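Local coordinates for blue-light-activated histidine kinase 2 (Erythrobacter litoralis HTCC2594, PDB 4R38), which senses blue light through a flavin-binding LOV domain, the part described here, and phosphorylates histidine, with a part in the increased virulence of the bacterium in light, at residues P71-V74 with E75-A78. Residues are numbered along the deposited sequence; the frame is centred on the assembly and turned at random.
Sequences PGAV and ERLA. With RBF (riboflavin), chain E.
Arg76 folds its side chain back over the preceding turn, laying one face of its guanidinium over Ala73 CA and Gly72 O. Arg76 NH2 lies 3.5 Å from Ala73 CA, and Arg76 NH1 is as close to Gly72 C. With CG anti to the carbonyl carbon (chi1 -72°) and a bend at chi3, the chain runs toward the start of the helix, where Gly72, lacking a side chain, leaves room for NH1. A salt bridge from NE to Glu89 on strand 87-94 fixes the guanidinium further. The backbone forms regular hydrogen bonds from N-H of residue i+4 to C=O of residue i, from Glu75 N to Pro71 O (2.9 Å) through Ala78 N to Val74 O. Proline suits the first turn, where its nitrogen owes no such bond. This is helix 71-82 of the PAS fold of a LOV domain, packed against the antiparallel sheet beside the flavin. Leu77, apolar and buried, meets Leu105 and Met107, with CD1 4.1 Å from riboflavin C1'. Val74 CG1, anti to its own N (chi1 168°), approaches the ribityl O4' at 3.7 Å, and the small Ala78 lets C5' come within 3.8 Å of its CB. Glu75 turns outward, its OE2 salt-bridged to Arg82.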
loop_
_atom_site.group_PDB
_atom_site.type_symbol
_atom_site.label_atom_id
_atom_site.label_comp_id
_atom_site.label_asym_id
_atom_site.label_seq_id
_atom_site.Cartn_x
_atom_site.Cartn_y
_atom_site.Cartn_z
ATOM N N PRO A 71 -9.243 -11.497 -4.912
ATOM C CA PRO A 71 -8.129 -12.281 -4.351
ATOM C C PRO A 71 -6.964 -12.514 -5.313
ATOM O O PRO A 71 -5.809 -12.629 -4.858
ATOM C CB PRO A 71 -8.779 -13.616 -3.968
ATOM C CG PRO A 71 -10.025 -13.695 -4.778
ATOM C CD PRO A 71 -10.488 -12.268 -4.969
ATOM N N GLY A 72 -7.238 -12.568 -6.609
ATOM C CA GLY A 72 -6.182 -12.677 -7.604
ATOM C C GLY A 72 -5.206 -11.509 -7.557
ATOM O O GLY A 72 -3.982 -11.691 -7.592
ATOM N N ALA A 73 -5.754 -10.300 -7.460
ATOM C CA ALA A 73 -4.960 -9.090 -7.373
ATOM C C ALA A 73 -4.164 -9.076 -6.071
ATOM O O ALA A 73 -3.008 -8.715 -6.065
ATOM C CB ALA A 73 -5.850 -7.869 -7.454
ATOM N N VAL A 74 -4.784 -9.490 -4.970
ATOM C CA VAL A 74 -4.071 -9.505 -3.699
ATOM C C VAL A 74 -2.886 -10.461 -3.814
ATOM O O VAL A 74 -1.790 -10.133 -3.370
ATOM C CB VAL A 74 -5.012 -9.933 -2.524
ATOM C CG1 VAL A 74 -4.218 -10.239 -1.265
ATOM C CG2 VAL A 74 -6.015 -8.807 -2.237
ATOM N N GLU A 75 -3.091 -11.624 -4.431
ATOM C CA GLU A 75 -1.982 -12.582 -4.560
ATOM C C GLU A 75 -0.861 -12.092 -5.505
ATOM O O GLU A 75 0.315 -12.379 -5.280
ATOM C CB GLU A 75 -2.496 -13.981 -4.935
ATOM C CG GLU A 75 -1.418 -15.016 -5.247
ATOM C CD GLU A 75 -0.266 -15.081 -4.221
ATOM O OE1 GLU A 75 -0.432 -14.722 -3.019
ATOM O OE2 GLU A 75 0.827 -15.515 -4.637
ATOM N N ARG A 76 -1.203 -11.327 -6.538
ATOM C CA ARG A 76 -0.156 -10.718 -7.377
ATOM C C ARG A 76 0.740 -9.768 -6.565
ATOM O O ARG A 76 1.970 -9.771 -6.696
ATOM C CB ARG A 76 -0.805 -10.053 -8.589
ATOM C CG ARG A 76 -1.317 -11.106 -9.572
ATOM C CD ARG A 76 -1.686 -10.558 -10.936
ATOM N NE ARG A 76 -2.810 -9.628 -10.870
ATOM C CZ ARG A 76 -4.094 -9.967 -10.912
ATOM N NH1 ARG A 76 -4.467 -11.239 -11.003
ATOM N NH2 ARG A 76 -5.017 -9.018 -10.843
ATOM N N LEU A 77 0.114 -8.957 -5.720
ATOM C CA LEU A 77 0.806 -8.111 -4.796
ATOM C C LEU A 77 1.685 -8.890 -3.825
ATOM O O LEU A 77 2.835 -8.562 -3.647
ATOM C CB LEU A 77 -0.172 -7.245 -4.022
ATOM C CG LEU A 77 -1.016 -6.219 -4.800
ATOM C CD1 LEU A 77 -1.921 -5.428 -3.849
ATOM C CD2 LEU A 77 -0.188 -5.288 -5.597
ATOM N N ALA A 78 1.125 -9.896 -3.161
ATOM C CA ALA A 78 1.925 -10.687 -2.234
ATOM C C ALA A 78 3.103 -11.344 -2.934
ATOM O O ALA A 78 4.195 -11.410 -2.383
ATOM C CB ALA A 78 1.058 -11.751 -1.557
HETATM N N1 RBF E . -2.858 -2.829 -0.473
HETATM C C2 RBF E . -4.010 -2.123 -0.614
HETATM O O2 RBF E . -5.080 -2.702 -0.615
HETATM N N3 RBF E . -3.950 -0.765 -0.763
HETATM C C4 RBF E . -2.787 -0.082 -0.682
HETATM O O4 RBF E . -2.760 1.164 -0.816
HETATM C C4A RBF E . -1.574 -0.781 -0.464
HETATM N N5 RBF E . -0.372 -0.164 -0.326
HETATM C C5A RBF E . 0.747 -0.876 -0.108
HETATM C C6 RBF E . 2.022 -0.259 0.021
HETATM C C7 RBF E . 3.178 -0.998 0.264
HETATM C C7M RBF E . 4.506 -0.209 0.380
HETATM C C8 RBF E . 3.093 -2.387 0.358
HETATM C C8M RBF E . 4.293 -3.305 0.600
HETATM C C9 RBF E . 1.880 -3.002 0.223
HETATM C C9A RBF E . 0.675 -2.280 -0.018
HETATM N N10 RBF E . -0.535 -2.948 -0.112
HETATM C C10 RBF E . -1.685 -2.206 -0.346
HETATM C "C1'" RBF E . -0.655 -4.406 -0.104
HETATM C "C2'" RBF E . -0.941 -5.078 1.235
HETATM O "O2'" RBF E . -0.228 -4.420 2.201
HETATM C "C3'" RBF E . -0.521 -6.542 1.154
HETATM O "O3'" RBF E . 0.864 -6.628 0.966
HETATM C "C4'" RBF E . -1.203 -7.267 -0.004
HETATM O "O4'" RBF E . -2.600 -7.241 0.132
HETATM C "C5'" RBF E . -0.737 -8.715 -0.083
HETATM O "O5'" RBF E . -1.019 -9.385 1.133
#